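Local coordinates for capsule biosynthesis protein CapD proenzyme (Bacillus anthracis, PDB 3G9K), which cleaves the poly-gamma-D-glutamate capsule and forms amide bonds that attach it to the diaminopimelic acid side chain of peptidoglycan, at residues M108-I111 / H112-G116; L182-I185 / Q186-A190; K270-E273 / I274-A278. All blocks are in the same frame, centred on the assembly; numbering follows the deposited sequence.

Interaction 1 of 3, residues M108-I111 / H112-G116; sequences MEYI and HDNYG
The carbonyl oxygen Y110 O is gripped twice by N114: in the last turn of helix 104-115 of this gamma-glutamyltransferase of the Ntn-hydrolase clan, an asparagine side chain turns back to a carbonyl one turn earlier. N114 ND2 donates to Y110 O at 2.8 Å, while the backbone N114 N adds a weak bond. N114 ND2 also lies 3.2 Å above the plane of the Y110 ring, over its centre, with the amide and ring planes 37° apart. Y110 chi1 (-175°) swings the ring outward from the helix, and N114, with CG anti to its carbonyl carbon (chi1 -66°), reaches back over its face. At the ring edge, Y110 CE1 approaches Y115 CE2 at 4.0 Å; both tyrosines also pack on V220 of strand 219-228, joining the helix to the sheet. H112 ND1 donates to the anti lone pair of D113 OD1, which lies in the imidazole plane, and H112 NE2 bonds L118 O, so the histidine probably carries a proton on both nitrogens. E109 OE1 accepts a hydrogen bond from A190 N. The like charges of E109 and D113 are linked by one water, which donates to D113 OD2 at 3.0 Å and, more weakly, to E109 OE2.

Interaction 2 of 3, residues L182-I185 / Q186-A190; sequences LKKI and QKEGA
K184 and E188, one helical turn apart, form an i to i+4 salt bridge at the C-terminal end of helix 176-188, and the chain then leaves the helix through a glycine. K184 NZ meets E188 OE1 at 3.1 Å on the syn side of the carboxylate, though 34° out of its plane; a weaker bond to E188 OE2 makes the grip two-pronged but lopsided. The lysine reaches forward because its CG stands anti to the backbone N (chi1 -158°) and the otherwise extended chain bends at its last torsion (chi4 -67°), turning the ammonium back onto the acid. K184 CG also passes 3.6 Å from E188 OE2, so the two chains cross in close contact.

A second polar link uses water. Water 2 donates both to K183 O, at 2.7 Å, and to Q186 OE1, giving K183 O a second donor beside the backbone K187 N. The other end of the Q186 amide, NE2, bonds Q125 OE1 and G121 O, and K183 NZ forms a salt bridge with E132; both side chains thereby tie this helix to helix 120-133.

At the helix end G189 N donates to I185 O at 2.9 Å, a bent bond, and the positive phi of G189, a backbone conformation readily open to glycine, takes the chain out of the helix. On the buried face of the helix, L182 and I185 point inward: L182 packs on I128 as well as on Y53 and V57 of helix 44-58, while I185 touches L124 and Y53. I185 also reaches the turn itself, its CG2 lying 4.2 Å from G189 O.

Interaction 3 of 3, residues K270-E273 / I274-A278; sequences KMEE and ISRIA
E272 and R276 meet on helix 264-284 as an i to i+4 salt bridge whose geometry is set by two bent side chains. E272 starts with CG anti to the backbone N (chi1 -174°) and then kinks at chi2, turning its carboxylate across the helix surface toward R276. R276 takes the less common rotamer with CG between the backbone N and the carbonyl carbon (chi1 68°), so that its chain runs back toward the preceding turn. E272 OE1 reaches R276 NH1 at 2.5 Å, a length short enough to be treated with caution; the carboxylate and guanidinium planes stand 46° apart, so this is not a flat, two-pronged pairing. One face of the guanidinium lies over E273 CA, and E273 CG approaches R276 NH2 at 3.9 Å. S275 OG sits 3.0 Å from M271 O and 3.1 Å from E272 O, two carbonyls between which its single proton could choose. Selenomethionine M271 brings SE to within 4.3 Å of I274 CD1; M271 also packs on F109, and E272 on F111, of the other polypeptide chain. E272 thus stands at a chain interface, where R276 would probably help keep it ionised.

Overall arrangement
The three contacts come in series along one chain of CapD, interaction 1 on helix 104-115, interaction 2 on helix 176-188 and interaction 3 on helix 264-284. Each is centred on one helix, but interactions 1 and 2 are neighbours, with centres 15 Å apart: E109 OE1 probably accepts a hydrogen bond from A190 N at 2.9 Å, joining the middle of helix 104-115 to the turn after helix 176-188, and both pack on helix 44-58. Interaction 3 lies across the chain's centre, about 38 Å from interaction 1 and 46 Å from interaction 2, centre to centre. In this two-chain enzyme made from one precursor, interactions 1 and 2 pack helices within this chain, while interaction 3 lies where it meets the other polypeptide.

Interaction 1 of 3, residues M108-I111 / H112-G116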
HETATM    1  N   MSE A 108      -0.907  14.759   0.442  1.00 20.68           N
HETATM    2  CA  MSE A 108      -1.864  15.040  -0.623  1.00 20.15           C
HETATM    3  C   MSE A 108      -1.795  16.504  -1.059  1.00 21.00           C
HETATM    4  O   MSE A 108      -1.827  16.798  -2.268  1.00 19.80           O
HETATM    5  CB  MSE A 108      -3.291  14.680  -0.184  1.00 19.58           C
HETATM    6  CG  MSE A 108      -3.527  13.181   0.090  1.00 18.36           C
HETATM    7 SE   MSE A 108      -3.044  12.027  -1.403  0.50 11.42          SE
HETATM    8  CE  MSE A 108      -1.697  10.920  -0.613  1.00 21.66           C
ATOM      9  N   GLU A 109      -1.660  17.437  -0.092  1.00 17.41           N
ATOM     10  CA  GLU A 109      -1.556  18.842  -0.468  1.00 18.37           C
ATOM     11  C   GLU A 109      -0.272  19.143  -1.234  1.00 19.22           C
ATOM     12  O   GLU A 109      -0.311  19.892  -2.214  1.00 19.55           O
ATOM     13  CB  GLU A 109      -1.649  19.776   0.727  1.00 18.80           C
ATOM     14  CG  GLU A 109      -1.557  21.265   0.322  1.00 18.39           C
ATOM     15  CD  GLU A 109      -2.006  22.155   1.437  1.00 18.84           C
ATOM     16  OE1 GLU A 109      -3.222  22.200   1.704  1.00 21.88           O
ATOM     17  OE2 GLU A 109      -1.138  22.768   2.060  1.00 22.18           O
ATOM     18  N   TYR A 110       0.852  18.602  -0.775  1.00 21.17           N
ATOM     19  CA  TYR A 110       2.142  18.726  -1.458  1.00 20.52           C
ATOM     20  C   TYR A 110       2.127  18.149  -2.880  1.00 20.38           C
ATOM     21  O   TYR A 110       2.629  18.746  -3.833  1.00 19.88           O
ATOM     22  CB  TYR A 110       3.254  18.036  -0.670  1.00 23.84           C
ATOM     23  CG  TYR A 110       4.621  18.242  -1.295  1.00 24.19           C
ATOM     24  CD1 TYR A 110       5.013  17.514  -2.421  1.00 28.54           C
ATOM     25  CD2 TYR A 110       5.507  19.209  -0.788  1.00 26.97           C
ATOM     26  CE1 TYR A 110       6.230  17.738  -3.019  1.00 28.62           C
ATOM     27  CE2 TYR A 110       6.745  19.430  -1.385  1.00 28.24           C
ATOM     28  CZ  TYR A 110       7.085  18.698  -2.488  1.00 28.29           C
ATOM     29  OH  TYR A 110       8.301  18.918  -3.092  1.00 30.49           O
ATOM     30  N   ILE A 111       1.557  16.960  -2.998  1.00 19.27           N
ATOM     31  CA  ILE A 111       1.361  16.294  -4.279  1.00 19.58           C
ATOM     32  C   ILE A 111       0.501  17.138  -5.180  1.00 19.95           C
ATOM     33  O   ILE A 111       0.826  17.363  -6.324  1.00 19.53           O
ATOM     34  CB  ILE A 111       0.715  14.892  -4.073  1.00 20.11           C
ATOM     35  CG1 ILE A 111       1.778  13.981  -3.425  1.00 19.26           C
ATOM     36  CG2 ILE A 111       0.152  14.313  -5.430  1.00 17.97           C
ATOM     37  CD1 ILE A 111       1.271  12.613  -2.788  1.00 16.84           C
ATOM     38  N   HIS A 112      -0.642  17.603  -4.670  1.00 21.47           N
ATOM     39  CA  HIS A 112      -1.461  18.470  -5.472  1.00 22.62           C
ATOM     40  C   HIS A 112      -0.724  19.720  -5.992  1.00 23.39           C
ATOM     41  O   HIS A 112      -0.804  20.041  -7.184  1.00 23.31           O
ATOM     42  CB  HIS A 112      -2.680  18.945  -4.683  1.00 23.07           C
ATOM     43  CG  HIS A 112      -3.419  20.035  -5.383  1.00 24.60           C
ATOM     44  ND1 HIS A 112      -3.076  21.365  -5.250  1.00 24.50           N
ATOM     45  CD2 HIS A 112      -4.413  19.984  -6.299  1.00 24.88           C
ATOM     46  CE1 HIS A 112      -3.853  22.089  -6.039  1.00 24.57           C
ATOM     47  NE2 HIS A 112      -4.655  21.276  -6.703  1.00 23.64           N
ATOM     48  N   ASP A 113      -0.052  20.431  -5.093  1.00 22.86           N
ATOM     49  CA  ASP A 113       0.535  21.728  -5.431  1.00 24.14           C
ATOM     50  C   ASP A 113       1.713  21.597  -6.383  1.00 25.34           C
ATOM     51  O   ASP A 113       2.051  22.542  -7.112  1.00 26.20           O
ATOM     52  CB  ASP A 113       1.008  22.432  -4.178  1.00 23.75           C
ATOM     53  CG  ASP A 113      -0.140  22.909  -3.316  1.00 25.01           C
ATOM     54  OD1 ASP A 113      -1.334  22.764  -3.690  1.00 28.00           O
ATOM     55  OD2 ASP A 113       0.155  23.420  -2.236  1.00 30.66           O
ATOM     56  N   ASN A 114       2.352  20.437  -6.388  1.00 25.78           N
ATOM     57  CA  ASN A 114       3.555  20.281  -7.178  1.00 26.02           C
ATOM     58  C   ASN A 114       3.387  19.385  -8.398  1.00 26.58           C
ATOM     59  O   ASN A 114       4.169  19.508  -9.366  1.00 26.15           O
ATOM     60  CB  ASN A 114       4.704  19.804  -6.299  1.00 27.20           C
ATOM     61  CG  ASN A 114       5.106  20.840  -5.263  1.00 27.93           C
ATOM     62  OD1 ASN A 114       5.743  21.854  -5.592  1.00 27.66           O
ATOM     63  ND2 ASN A 114       4.705  20.621  -4.013  1.00 28.27           N
ATOM     64  N   TYR A 115       2.376  18.508  -8.400  1.00 30.26           N
ATOM     65  CA  TYR A 115       2.143  17.545  -9.495  1.00 30.30           C
ATOM     66  C   TYR A 115       0.685  17.455  -9.967  1.00 29.92           C
ATOM     67  O   TYR A 115       0.377  16.766 -10.943  1.00 29.91           O
ATOM     68  CB  TYR A 115       2.670  16.154  -9.099  1.00 30.32           C
ATOM     69  CG  TYR A 115       4.086  16.183  -8.551  1.00 31.84           C
ATOM     70  CD1 TYR A 115       5.199  16.187  -9.405  1.00 33.79           C
ATOM     71  CD2 TYR A 115       4.311  16.228  -7.179  1.00 32.65           C
ATOM     72  CE1 TYR A 115       6.506  16.225  -8.885  1.00 34.56           C
ATOM     73  CE2 TYR A 115       5.591  16.268  -6.655  1.00 34.72           C
ATOM     74  CZ  TYR A 115       6.683  16.269  -7.509  1.00 34.95           C
ATOM     75  OH  TYR A 115       7.935  16.305  -6.948  1.00 37.82           O
ATOM     76  N   GLY A 116      -0.234  18.129  -9.281  1.00 24.76           N
ATOM     77  CA  GLY A 116      -1.614  18.108  -9.678  1.00 24.87           C
ATOM     78  C   GLY A 116      -2.092  19.179 -10.625  1.00 25.67           C
ATOM     79  O   GLY A 116      -1.349  20.022 -11.069  1.00 25.61           O
TER
HETATM   80  O   HOH W   1      -0.875  25.028   0.062  1.00 47.18           O

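Interaction 2 of 3, residues L182-I185 / Q186-A190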
ATOM      1  N   LEU A 182     -13.084  16.809   7.082  1.00 16.74           N
ATOM      2  CA  LEU A 182     -12.739  16.885   5.660  1.00 17.07           C
ATOM      3  C   LEU A 182     -13.199  18.253   5.054  1.00 17.54           C
ATOM      4  O   LEU A 182     -12.487  18.851   4.268  1.00 16.91           O
ATOM      5  CB  LEU A 182     -13.345  15.704   4.893  1.00 17.16           C
ATOM      6  CG  LEU A 182     -12.837  14.302   5.219  1.00 15.61           C
ATOM      7  CD1 LEU A 182     -13.521  13.257   4.386  1.00 16.37           C
ATOM      8  CD2 LEU A 182     -11.275  14.170   5.001  1.00 14.21           C
ATOM      9  N   LYS A 183     -14.369  18.734   5.440  1.00 18.43           N
ATOM     10  CA  LYS A 183     -14.815  20.049   4.975  1.00 18.84           C
ATOM     11  C   LYS A 183     -13.893  21.161   5.470  1.00 20.02           C
ATOM     12  O   LYS A 183     -13.617  22.112   4.735  1.00 20.02           O
ATOM     13  CB  LYS A 183     -16.278  20.280   5.390  1.00 19.47           C
ATOM     14  CG  LYS A 183     -17.232  19.473   4.525  1.00 19.73           C
ATOM     15  CD  LYS A 183     -18.645  19.415   5.111  1.00 21.45           C
ATOM     16  CE  LYS A 183     -19.648  19.156   4.043  1.00 25.88           C
ATOM     17  NZ  LYS A 183     -21.040  19.458   4.532  1.00 29.16           N
ATOM     18  N   LYS A 184     -13.337  21.022   6.690  1.00 20.26           N
ATOM     19  CA  LYS A 184     -12.384  22.016   7.217  1.00 20.31           C
ATOM     20  C   LYS A 184     -11.102  22.031   6.418  1.00 19.98           C
ATOM     21  O   LYS A 184     -10.557  23.079   6.116  1.00 19.07           O
ATOM     22  CB  LYS A 184     -12.056  21.742   8.698  1.00 21.10           C
ATOM     23  CG  LYS A 184     -11.529  22.993   9.460  1.00 21.19           C
ATOM     24  CD  LYS A 184     -11.469  22.704  10.955  1.00 22.23           C
ATOM     25  CE  LYS A 184     -11.264  23.947  11.816  1.00 23.79           C
ATOM     26  NZ  LYS A 184      -9.974  24.621  11.693  1.00 23.42           N
ATOM     27  N   ILE A 185     -10.610  20.847   6.100  1.00 19.07           N
ATOM     28  CA  ILE A 185      -9.442  20.703   5.238  1.00 17.91           C
ATOM     29  C   ILE A 185      -9.772  21.267   3.824  1.00 17.53           C
ATOM     30  O   ILE A 185      -8.930  21.908   3.191  1.00 17.63           O
ATOM     31  CB  ILE A 185      -9.036  19.217   5.143  1.00 18.90           C
ATOM     32  CG1 ILE A 185      -8.470  18.707   6.463  1.00 17.64           C
ATOM     33  CG2 ILE A 185      -8.056  18.975   4.002  1.00 17.09           C
ATOM     34  CD1 ILE A 185      -8.352  17.196   6.543  1.00 16.98           C
ATOM     35  N   GLN A 186     -10.980  20.996   3.337  1.00 17.01           N
ATOM     36  CA  GLN A 186     -11.416  21.481   2.011  1.00 18.57           C
ATOM     37  C   GLN A 186     -11.361  23.026   1.983  1.00 19.52           C
ATOM     38  O   GLN A 186     -10.901  23.608   1.002  1.00 19.96           O
ATOM     39  CB  GLN A 186     -12.795  20.974   1.670  1.00 18.19           C
ATOM     40  CG  GLN A 186     -13.338  21.440   0.300  1.00 18.60           C
ATOM     41  CD  GLN A 186     -14.706  20.908   0.093  1.00 17.16           C
ATOM     42  OE1 GLN A 186     -15.574  21.141   0.917  1.00 21.06           O
ATOM     43  NE2 GLN A 186     -14.913  20.162  -0.986  1.00 17.63           N
ATOM     44  N   LYS A 187     -11.826  23.659   3.054  1.00 21.27           N
ATOM     45  CA  LYS A 187     -11.841  25.134   3.167  1.00 21.26           C
ATOM     46  C   LYS A 187     -10.479  25.743   3.481  1.00 21.95           C
ATOM     47  O   LYS A 187     -10.069  26.743   2.856  1.00 22.17           O
ATOM     48  CB  LYS A 187     -12.816  25.565   4.234  1.00 22.01           C
ATOM     49  CG  LYS A 187     -12.746  27.067   4.486  1.00 22.63           C
ATOM     50  CD  LYS A 187     -13.890  27.512   5.325  1.00 25.22           C
ATOM     51  CE  LYS A 187     -14.082  29.012   5.283  1.00 28.03           C
ATOM     52  NZ  LYS A 187     -15.428  29.254   5.858  1.00 32.01           N
ATOM     53  N   GLU A 188      -9.762  25.166   4.439  1.00 20.29           N
ATOM     54  CA  GLU A 188      -8.534  25.815   4.959  1.00 20.00           C
ATOM     55  C   GLU A 188      -7.210  25.257   4.453  1.00 19.14           C
ATOM     56  O   GLU A 188      -6.141  25.815   4.726  1.00 18.48           O
ATOM     57  CB  GLU A 188      -8.547  25.781   6.493  1.00 20.12           C
ATOM     58  CG  GLU A 188      -9.854  26.270   7.116  1.00 19.97           C
ATOM     59  CD  GLU A 188      -9.816  26.246   8.619  1.00 22.66           C
ATOM     60  OE1 GLU A 188      -8.722  25.969   9.170  1.00 26.23           O
ATOM     61  OE2 GLU A 188     -10.860  26.571   9.233  1.00 30.77           O
ATOM     62  N   GLY A 189      -7.262  24.185   3.689  1.00 18.17           N
ATOM     63  CA  GLY A 189      -6.039  23.504   3.318  1.00 18.56           C
ATOM     64  C   GLY A 189      -5.545  22.678   4.487  1.00 17.87           C
ATOM     65  O   GLY A 189      -6.266  22.432   5.446  1.00 16.87           O
ATOM     66  N   ALA A 190      -4.264  22.340   4.429  1.00 17.14           N
ATOM     67  CA  ALA A 190      -3.637  21.497   5.428  1.00 18.50           C
ATOM     68  C   ALA A 190      -3.671  22.105   6.810  1.00 19.00           C
ATOM     69  O   ALA A 190      -3.761  21.369   7.823  1.00 19.42           O
ATOM     70  CB  ALA A 190      -2.201  21.198   5.012  1.00 17.54           C
TER
HETATM   71  O   HOH W   2     -15.216  22.979   2.773  1.00 27.56           O

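Interaction 3 of 3, residues K270-E273 / I274-A278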
ATOM      1  N   LYS A 270      14.036 -22.321  -1.970  1.00 33.37           N
ATOM      2  CA  LYS A 270      14.908 -21.400  -2.673  1.00 33.69           C
ATOM      3  C   LYS A 270      14.466 -19.947  -2.466  1.00 33.10           C
ATOM      4  O   LYS A 270      15.239 -19.052  -2.554  1.00 32.02           O
ATOM      5  CB  LYS A 270      14.967 -21.751  -4.155  1.00 34.29           C
ATOM      6  CG  LYS A 270      15.942 -22.879  -4.512  1.00 35.19           C
ATOM      7  CD  LYS A 270      15.987 -23.148  -5.989  1.00 35.36           C
ATOM      8  CE  LYS A 270      17.214 -23.962  -6.422  1.00 36.82           C
ATOM      9  NZ  LYS A 270      17.373 -24.084  -7.877  1.00 35.87           N
HETATM   10  N   MSE A 271      13.131 -19.728  -2.309  1.00 39.20           N
HETATM   11  CA  MSE A 271      12.580 -18.403  -2.025  1.00 38.68           C
HETATM   12  C   MSE A 271      12.903 -17.987  -0.593  1.00 39.26           C
HETATM   13  O   MSE A 271      13.191 -16.812  -0.331  1.00 39.02           O
HETATM   14  CB  MSE A 271      11.065 -18.359  -2.273  1.00 37.94           C
HETATM   15  CG  MSE A 271      10.667 -18.121  -3.728  1.00 36.19           C
HETATM   16 SE   MSE A 271      11.429 -16.467  -4.470  0.50 28.18          SE
HETATM   17  CE  MSE A 271      10.740 -16.634  -6.271  1.00 32.68           C
ATOM     18  N   GLU A 272      12.960 -18.990   0.325  1.00 33.23           N
ATOM     19  CA  GLU A 272      13.260 -18.688   1.691  1.00 33.67           C
ATOM     20  C   GLU A 272      14.663 -18.201   1.764  1.00 34.38           C
ATOM     21  O   GLU A 272      14.979 -17.362   2.540  1.00 34.40           O
ATOM     22  CB  GLU A 272      13.148 -19.919   2.562  1.00 33.93           C
ATOM     23  CG  GLU A 272      13.307 -19.674   4.040  1.00 33.85           C
ATOM     24  CD  GLU A 272      14.749 -19.590   4.527  1.00 35.91           C
ATOM     25  OE1 GLU A 272      15.611 -20.227   3.944  1.00 35.17           O
ATOM     26  OE2 GLU A 272      14.995 -18.873   5.492  1.00 34.34           O
ATOM     27  N   GLU A 273      15.507 -18.782   0.954  1.00 35.16           N
ATOM     28  CA  GLU A 273      16.918 -18.436   0.975  1.00 36.15           C
ATOM     29  C   GLU A 273      17.108 -17.004   0.473  1.00 35.13           C
ATOM     30  O   GLU A 273      17.763 -16.206   1.133  1.00 34.32           O
ATOM     31  CB  GLU A 273      17.728 -19.445   0.142  1.00 36.38           C
ATOM     32  CG  GLU A 273      17.696 -20.881   0.703  1.00 38.89           C
ATOM     33  CD  GLU A 273      18.113 -21.942  -0.327  1.00 39.65           C
ATOM     34  OE1 GLU A 273      19.016 -21.662  -1.146  1.00 43.90           O
ATOM     35  OE2 GLU A 273      17.545 -23.061  -0.314  1.00 46.34           O
ATOM     36  N   ILE A 274      16.491 -16.688  -0.670  1.00 35.25           N
ATOM     37  CA  ILE A 274      16.582 -15.351  -1.294  1.00 34.84           C
ATOM     38  C   ILE A 274      16.055 -14.246  -0.374  1.00 34.46           C
ATOM     39  O   ILE A 274      16.645 -13.164  -0.296  1.00 33.93           O
ATOM     40  CB  ILE A 274      15.827 -15.312  -2.657  1.00 35.06           C
ATOM     41  CG1 ILE A 274      16.556 -16.164  -3.702  1.00 33.92           C
ATOM     42  CG2 ILE A 274      15.693 -13.872  -3.175  1.00 35.49           C
ATOM     43  CD1 ILE A 274      15.751 -16.475  -4.950  1.00 34.27           C
ATOM     44  N   SER A 275      14.955 -14.522   0.334  1.00 34.47           N
ATOM     45  CA  SER A 275      14.364 -13.535   1.225  1.00 34.95           C
ATOM     46  C   SER A 275      15.201 -13.295   2.484  1.00 34.73           C
ATOM     47  O   SER A 275      15.336 -12.168   2.913  1.00 32.87           O
ATOM     48  CB  SER A 275      12.923 -13.895   1.599  1.00 35.02           C
ATOM     49  OG  SER A 275      12.841 -15.167   2.188  1.00 37.81           O
ATOM     50  N   ARG A 276      15.759 -14.337   3.094  1.00 35.74           N
ATOM     51  CA  ARG A 276      16.569 -14.080   4.293  1.00 36.50           C
ATOM     52  C   ARG A 276      17.886 -13.391   3.915  1.00 35.91           C
ATOM     53  O   ARG A 276      18.324 -12.512   4.625  1.00 36.17           O
ATOM     54  CB  ARG A 276      16.755 -15.322   5.170  1.00 37.14           C
ATOM     55  CG  ARG A 276      17.588 -16.401   4.595  1.00 38.31           C
ATOM     56  CD  ARG A 276      18.372 -17.192   5.670  1.00 39.67           C
ATOM     57  NE  ARG A 276      19.252 -18.090   4.928  1.00 42.59           N
ATOM     58  CZ  ARG A 276      18.946 -19.335   4.566  1.00 44.43           C
ATOM     59  NH1 ARG A 276      17.822 -19.911   4.963  1.00 46.58           N
ATOM     60  NH2 ARG A 276      19.803 -20.042   3.842  1.00 46.27           N
ATOM     61  N   ILE A 277      18.464 -13.714   2.764  1.00 35.98           N
ATOM     62  CA  ILE A 277      19.626 -12.954   2.291  1.00 36.35           C
ATOM     63  C   ILE A 277      19.291 -11.465   2.227  1.00 36.52           C
ATOM     64  O   ILE A 277      19.951 -10.642   2.838  1.00 36.22           O
ATOM     65  CB  ILE A 277      20.112 -13.400   0.901  1.00 36.26           C
ATOM     66  CG1 ILE A 277      20.748 -14.793   0.973  1.00 36.96           C
ATOM     67  CG2 ILE A 277      21.153 -12.423   0.379  1.00 36.70           C
ATOM     68  CD1 ILE A 277      21.049 -15.421  -0.394  1.00 37.04           C
ATOM     69  N   ALA A 278      18.234 -11.130   1.497  1.00 36.27           N
ATOM     70  CA  ALA A 278      17.856  -9.734   1.324  1.00 36.79           C
ATOM     71  C   ALA A 278      17.447  -9.072   2.643  1.00 37.11           C
ATOM     72  O   ALA A 278      17.837  -7.934   2.903  1.00 36.81           O
ATOM     73  CB  ALA A 278      16.748  -9.616   0.296  1.00 36.09           C
TER